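Local coordinates for protein catalase (Exiguobacterium oxidotolerans, PDB 2J2M) that decomposes hydrogen peroxide to water and oxygen as a tetrameric haem catalase, at residues A[320-325]-A[396-401]; A[200-205]-A[402-407]. All blocks are in the same frame, centred on the assembly; numbering follows the deposited sequence.

Contact 1 of 2, residues A[320-325]-A[396-401]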
loop_
_atom_site.group_PDB
_atom_site.type_symbol
_atom_site.label_atom_id
_atom_site.label_comp_id
_atom_site.label_asym_id
_atom_site.label_seq_id
_atom_site.Cartn_x
_atom_site.Cartn_y
_atom_site.Cartn_z
ATOM N N LEU A 320 25.994 -3.290 -7.259
ATOM C CA LEU A 320 27.312 -3.296 -7.909
ATOM C C LEU A 320 27.418 -4.424 -8.903
ATOM O O LEU A 320 26.713 -5.408 -8.767
ATOM C CB LEU A 320 28.411 -3.457 -6.857
ATOM C CG LEU A 320 28.461 -2.403 -5.749
ATOM C CD1 LEU A 320 29.460 -2.849 -4.732
ATOM C CD2 LEU A 320 28.861 -1.080 -6.334
ATOM N N VAL A 321 28.300 -4.291 -9.885
ATOM C CA VAL A 321 28.510 -5.350 -10.870
ATOM C C VAL A 321 29.707 -6.222 -10.471
ATOM O O VAL A 321 30.492 -5.818 -9.629
ATOM C CB VAL A 321 28.680 -4.802 -12.315
ATOM C CG1 VAL A 321 27.313 -4.421 -12.926
ATOM C CG2 VAL A 321 29.708 -3.646 -12.369
ATOM N N PRO A 322 29.835 -7.441 -11.045
ATOM C CA PRO A 322 30.981 -8.258 -10.597
ATOM C C PRO A 322 32.275 -7.493 -10.850
ATOM O O PRO A 322 32.404 -6.816 -11.886
ATOM C CB PRO A 322 30.879 -9.531 -11.471
ATOM C CG PRO A 322 29.381 -9.625 -11.859
ATOM C CD PRO A 322 28.985 -8.143 -12.039
ATOM N N GLY A 323 33.210 -7.558 -9.904
ATOM C CA GLY A 323 34.436 -6.782 -9.982
ATOM C C GLY A 323 34.374 -5.664 -8.958
ATOM O O GLY A 323 35.353 -4.947 -8.737
ATOM N N MET A 324 33.203 -5.526 -8.323
ATOM C CA MET A 324 32.938 -4.445 -7.383
ATOM C C MET A 324 32.318 -4.997 -6.124
ATOM O O MET A 324 31.423 -5.836 -6.201
ATOM C CB MET A 324 31.988 -3.423 -7.999
ATOM C CG MET A 324 32.615 -2.575 -9.093
ATOM S SD MET A 324 31.397 -1.414 -9.699
ATOM C CE MET A 324 32.343 -0.610 -11.032
ATOM N N LEU A 325 32.796 -4.521 -4.972
ATOM C CA LEU A 325 32.257 -4.929 -3.674
ATOM C C LEU A 325 32.182 -3.728 -2.727
ATOM O O LEU A 325 32.924 -2.777 -2.899
ATOM C CB LEU A 325 33.104 -6.074 -3.052
ATOM C CG LEU A 325 32.983 -7.523 -3.579
ATOM C CD1 LEU A 325 33.971 -8.421 -2.881
ATOM C CD2 LEU A 325 31.590 -8.096 -3.332
ATOM N N PRO A 396 29.288 -20.380 -11.251
ATOM C CA PRO A 396 30.260 -20.336 -10.134
ATOM C C PRO A 396 31.376 -19.307 -10.259
ATOM O O PRO A 396 31.809 -18.754 -9.238
ATOM C CB PRO A 396 30.829 -21.752 -10.119
ATOM C CG PRO A 396 29.683 -22.586 -10.557
ATOM C CD PRO A 396 28.994 -21.776 -11.645
ATOM N N GLU A 397 31.821 -19.026 -11.484
ATOM C CA GLU A 397 32.871 -18.021 -11.718
ATOM C C GLU A 397 32.389 -16.628 -11.330
ATOM O O GLU A 397 33.162 -15.675 -11.256
ATOM C CB GLU A 397 33.353 -18.055 -13.177
ATOM C CG GLU A 397 32.540 -17.199 -14.166
ATOM C CD GLU A 397 32.691 -17.640 -15.616
ATOM O OE1 GLU A 397 32.145 -16.961 -16.522
ATOM O OE2 GLU A 397 33.351 -18.675 -15.853
ATOM N N TYR A 398 31.100 -16.506 -11.067
ATOM C CA TYR A 398 30.552 -15.198 -10.698
ATOM C C TYR A 398 30.396 -14.979 -9.187
ATOM O O TYR A 398 30.013 -13.895 -8.765
ATOM C CB TYR A 398 29.246 -14.948 -11.448
ATOM C CG TYR A 398 29.477 -14.419 -12.840
ATOM C CD1 TYR A 398 29.376 -15.258 -13.959
ATOM C CD2 TYR A 398 29.830 -13.075 -13.042
ATOM C CE1 TYR A 398 29.597 -14.760 -15.258
ATOM C CE2 TYR A 398 30.056 -12.572 -14.312
ATOM C CZ TYR A 398 29.930 -13.416 -15.417
ATOM O OH TYR A 398 30.168 -12.900 -16.663
ATOM N N THR A 399 30.702 -16.007 -8.387
ATOM C CA THR A 399 30.661 -15.912 -6.936
ATOM C C THR A 399 31.593 -14.809 -6.466
ATOM O O THR A 399 32.704 -14.665 -6.978
ATOM C CB THR A 399 31.048 -17.259 -6.272
ATOM O OG1 THR A 399 30.241 -18.300 -6.822
ATOM C CG2 THR A 399 30.828 -17.244 -4.790
ATOM N N GLU A 400 31.101 -14.018 -5.514
ATOM C CA GLU A 400 31.866 -12.921 -4.899
ATOM C C GLU A 400 32.958 -13.536 -4.047
ATOM O O GLU A 400 32.673 -14.349 -3.167
ATOM C CB GLU A 400 30.967 -12.031 -4.020
ATOM C CG GLU A 400 29.679 -11.496 -4.687
ATOM C CD GLU A 400 28.432 -12.328 -4.343
ATOM O OE1 GLU A 400 28.478 -13.575 -4.469
ATOM O OE2 GLU A 400 27.392 -11.729 -3.964
ATOM N N ASP A 401 34.211 -13.166 -4.304
ATOM C CA ASP A 401 35.300 -13.771 -3.544
ATOM C C ASP A 401 35.255 -13.426 -2.067
ATOM O O ASP A 401 34.644 -12.418 -1.655
ATOM C CB ASP A 401 36.672 -13.489 -4.149
ATOM C CG ASP A 401 36.744 -12.145 -4.793
ATOM O OD1 ASP A 401 36.924 -12.107 -6.047
ATOM O OD2 ASP A 401 36.614 -11.140 -4.045
#

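Contact 2 of 2, residues A[200-205]-A[402-407]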
loop_
_atom_site.group_PDB
_atom_site.type_symbol
_atom_site.label_atom_id
_atom_site.label_comp_id
_atom_site.label_asym_id
_atom_site.label_seq_id
_atom_site.Cartn_x
_atom_site.Cartn_y
_atom_site.Cartn_z
ATOM N N SER A 200 34.938 4.629 0.418
ATOM C CA SER A 200 35.745 3.705 -0.333
ATOM C C SER A 200 34.835 2.538 -0.693
ATOM O O SER A 200 33.891 2.207 0.048
ATOM C CB SER A 200 36.918 3.191 0.493
ATOM O OG SER A 200 36.465 2.574 1.705
ATOM N N PHE A 201 35.116 1.947 -1.851
ATOM C CA PHE A 201 34.565 0.653 -2.239
ATOM C C PHE A 201 35.723 -0.293 -2.489
ATOM O O PHE A 201 36.915 0.088 -2.314
ATOM C CB PHE A 201 33.701 0.791 -3.501
ATOM C CG PHE A 201 32.403 1.490 -3.259
ATOM C CD1 PHE A 201 31.238 0.772 -3.092
ATOM C CD2 PHE A 201 32.350 2.876 -3.140
ATOM C CE1 PHE A 201 30.030 1.418 -2.837
ATOM C CE2 PHE A 201 31.143 3.514 -2.882
ATOM C CZ PHE A 201 29.992 2.770 -2.732
ATOM N N LYS A 202 35.389 -1.529 -2.865
ATOM C CA LYS A 202 36.401 -2.508 -3.241
ATOM C C LYS A 202 36.258 -2.843 -4.718
ATOM O O LYS A 202 35.151 -3.102 -5.213
ATOM C CB LYS A 202 36.265 -3.784 -2.406
ATOM C CG LYS A 202 36.729 -3.642 -0.958
ATOM C CD LYS A 202 36.312 -4.848 -0.115
ATOM C CE LYS A 202 37.159 -4.909 1.166
ATOM N NZ LYS A 202 36.992 -6.130 1.997
ATOM N N TRP A 203 37.382 -2.827 -5.425
ATOM C CA TRP A 203 37.433 -3.351 -6.774
ATOM C C TRP A 203 38.373 -4.546 -6.732
ATOM O O TRP A 203 39.467 -4.478 -6.136
ATOM C CB TRP A 203 37.955 -2.291 -7.722
ATOM C CG TRP A 203 36.944 -1.241 -8.142
ATOM C CD1 TRP A 203 35.673 -1.055 -7.653
ATOM C CD2 TRP A 203 37.146 -0.216 -9.127
ATOM N NE1 TRP A 203 35.072 0.003 -8.282
ATOM C CE2 TRP A 203 35.949 0.538 -9.194
ATOM C CE3 TRP A 203 38.212 0.117 -9.984
ATOM C CZ2 TRP A 203 35.787 1.617 -10.089
ATOM C CZ3 TRP A 203 38.061 1.196 -10.844
ATOM C CH2 TRP A 203 36.859 1.939 -10.891
ATOM N N VAL A 204 37.920 -5.646 -7.326
ATOM C CA VAL A 204 38.642 -6.903 -7.374
ATOM C C VAL A 204 38.919 -7.180 -8.851
ATOM O O VAL A 204 38.000 -7.052 -9.678
ATOM C CB VAL A 204 37.763 -8.043 -6.823
ATOM C CG1 VAL A 204 38.531 -9.357 -6.775
ATOM C CG2 VAL A 204 37.198 -7.688 -5.434
ATOM N N ASN A 205 40.168 -7.534 -9.193
ATOM C CA ASN A 205 40.492 -7.909 -10.585
ATOM C C ASN A 205 40.326 -9.394 -10.859
ATOM O O ASN A 205 39.872 -10.160 -9.979
ATOM C CB ASN A 205 41.866 -7.373 -11.076
ATOM C CG ASN A 205 43.046 -7.942 -10.295
ATOM O OD1 ASN A 205 43.001 -9.061 -9.779
ATOM N ND2 ASN A 205 44.098 -7.154 -10.194
ATOM N N THR A 402 35.837 -14.330 -1.276
ATOM C CA THR A 402 36.036 -14.115 0.152
ATOM C C THR A 402 36.812 -12.806 0.380
ATOM O O THR A 402 37.624 -12.403 -0.440
ATOM C CB THR A 402 36.796 -15.300 0.801
ATOM O OG1 THR A 402 38.116 -15.371 0.252
ATOM C CG2 THR A 402 36.103 -16.605 0.548
ATOM N N GLN A 403 36.546 -12.144 1.497
ATOM C CA GLN A 403 37.319 -10.974 1.898
ATOM C C GLN A 403 37.862 -11.227 3.315
ATOM O O GLN A 403 37.352 -12.109 3.997
ATOM C CB GLN A 403 36.429 -9.735 1.847
ATOM C CG GLN A 403 36.208 -9.158 0.447
ATOM C CD GLN A 403 37.504 -8.705 -0.204
ATOM O OE1 GLN A 403 38.267 -7.889 0.363
ATOM N NE2 GLN A 403 37.784 -9.256 -1.394
ATOM N N PRO A 404 38.895 -10.479 3.756
ATOM C CA PRO A 404 39.480 -10.780 5.071
ATOM C C PRO A 404 38.672 -10.287 6.252
ATOM O O PRO A 404 37.948 -9.305 6.146
ATOM C CB PRO A 404 40.830 -10.039 5.057
ATOM C CG PRO A 404 40.944 -9.366 3.717
ATOM C CD PRO A 404 39.585 -9.357 3.091
ATOM N N LEU A 405 38.810 -10.988 7.374
ATOM C CA LEU A 405 38.330 -10.521 8.677
ATOM C C LEU A 405 39.529 -10.350 9.577
ATOM O O LEU A 405 40.407 -11.229 9.603
ATOM C CB LEU A 405 37.421 -11.550 9.316
ATOM C CG LEU A 405 36.000 -11.695 8.829
ATOM C CD1 LEU A 405 35.320 -12.688 9.748
ATOM C CD2 LEU A 405 35.317 -10.326 8.850
ATOM N N HIS A 406 39.544 -9.262 10.337
ATOM C CA HIS A 406 40.710 -8.879 11.126
ATOM C C HIS A 406 40.459 -8.784 12.646
ATOM O O HIS A 406 41.244 -8.184 13.359
ATOM C CB HIS A 406 41.256 -7.537 10.616
ATOM C CG HIS A 406 41.608 -7.540 9.158
ATOM N ND1 HIS A 406 42.658 -8.279 8.642
ATOM C CD2 HIS A 406 41.059 -6.879 8.105
ATOM C CE1 HIS A 406 42.745 -8.067 7.338
ATOM N NE2 HIS A 406 41.782 -7.231 6.986
ATOM N N ASP A 407 39.366 -9.346 13.137
ATOM C CA ASP A 407 39.042 -9.253 14.557
ATOM C C ASP A 407 38.550 -10.597 15.082
ATOM O O ASP A 407 38.043 -11.437 14.302
ATOM C CB ASP A 407 37.994 -8.157 14.800
ATOM C CG ASP A 407 38.172 -7.431 16.144
ATOM O OD1 ASP A 407 38.724 -8.043 17.094
ATOM O OD2 ASP A 407 37.743 -6.250 16.255
#

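Contact 1 of 2, residues A[320-325]-A[396-401]
P322 meets Y398 at the edge of the ring: P322 CG lies near the ring plane, 3.7 Å from Y398 CD2, with P322 CB 4.0 Å from that carbon. The methyl branches of L325 divide the work: L325 CD2 sits 4.0 Å from E400 CB, the two side chains crossing at about a right angle, while L325 CD1 comes 4.0 Å from D401 OD2. No hydrogen bond joins the segments, which bury 180 Å². P322 occupies the second position of a type II turn from V321 to M324; at phi 108° a side chain on G323 would collide with P322 O, which calls for glycine. The turn leads into strand 324-326, which pairs with strand 201-204 at an edge of the antiparallel β-barrel sheet. Facing it is part of the long wrapping loop after helix 330-346. Its 3-10 turn is closed by T399, whose N and OG1 (2.9 Å) both reach P396 O from one face of the carbonyl plane. Further out, Y398 OH is hydrogen-bonded to E121. E400 bends at chi2 (98°), which turns its carboxylate from L325 to a salt bridge with R412 of the third subunit; V14 of the second subunit packs on P322.

Contact 2 of 2, residues A[200-205]-A[402-407]
K202 and Q403 run past each other in opposite directions, joining strand 201-204 of the antiparallel catalase β-barrel to the short strand 403-404, which forms an antiparallel ladder with a strand of the third subunit. The closest CA atoms, those of K202 and Q403, are 9.9 Å apart, so side chains bridge the gap. The tight part is a single hydrogen bond of 2.7 Å from K202 NZ to Q403 OE1. It meets the carbonyl at a C=O...donor angle of 114°, with the nitrogen tilted 27° from the carbonyl plane. K202 is extended beyond CG, and its CE also comes to 3.3 Å from Q403 OE1. Q403, by contrast, bends at chi2 (-61°), folding its amide back so that OE1 meets the lysine; Q403 CG, placed by chi1, is 3.5 Å from K202 NZ. Both residues are buried, and a salt bridge from K202 NZ to E328 gives the charge a second partner. Between the two segments the rest of the contact is looser: the partly exposed P404 brings its CD no nearer than 4.3 Å to K202 NZ, and V204 contributes more, its CG2 lying 4.4 Å from Q403 NE2. That amide nitrogen makes a weak hydrogen bond to D401 OD2.

Followed from the N terminus, the chain first lays down 200-205, then 320-325, and finally 396-401 and 402-407, which are consecutive. Contact 1 therefore closes a loop of 70 intervening residues within the 196-residue loop of contact 2; the two do not cross. Their first segments are antiparallel neighbours in one sheet, as the pairs L325 N to K202 O (2.8 Å) and V204 N to G323 O (3.0 Å) indicate. Their second segments lay one continuous piece of the wrapping loop over that edge of the barrel, and D401 of contact 1 also packs on V204 of contact 2. The centres of the two contacts lie about 12 Å apart, and both touch the second subunit.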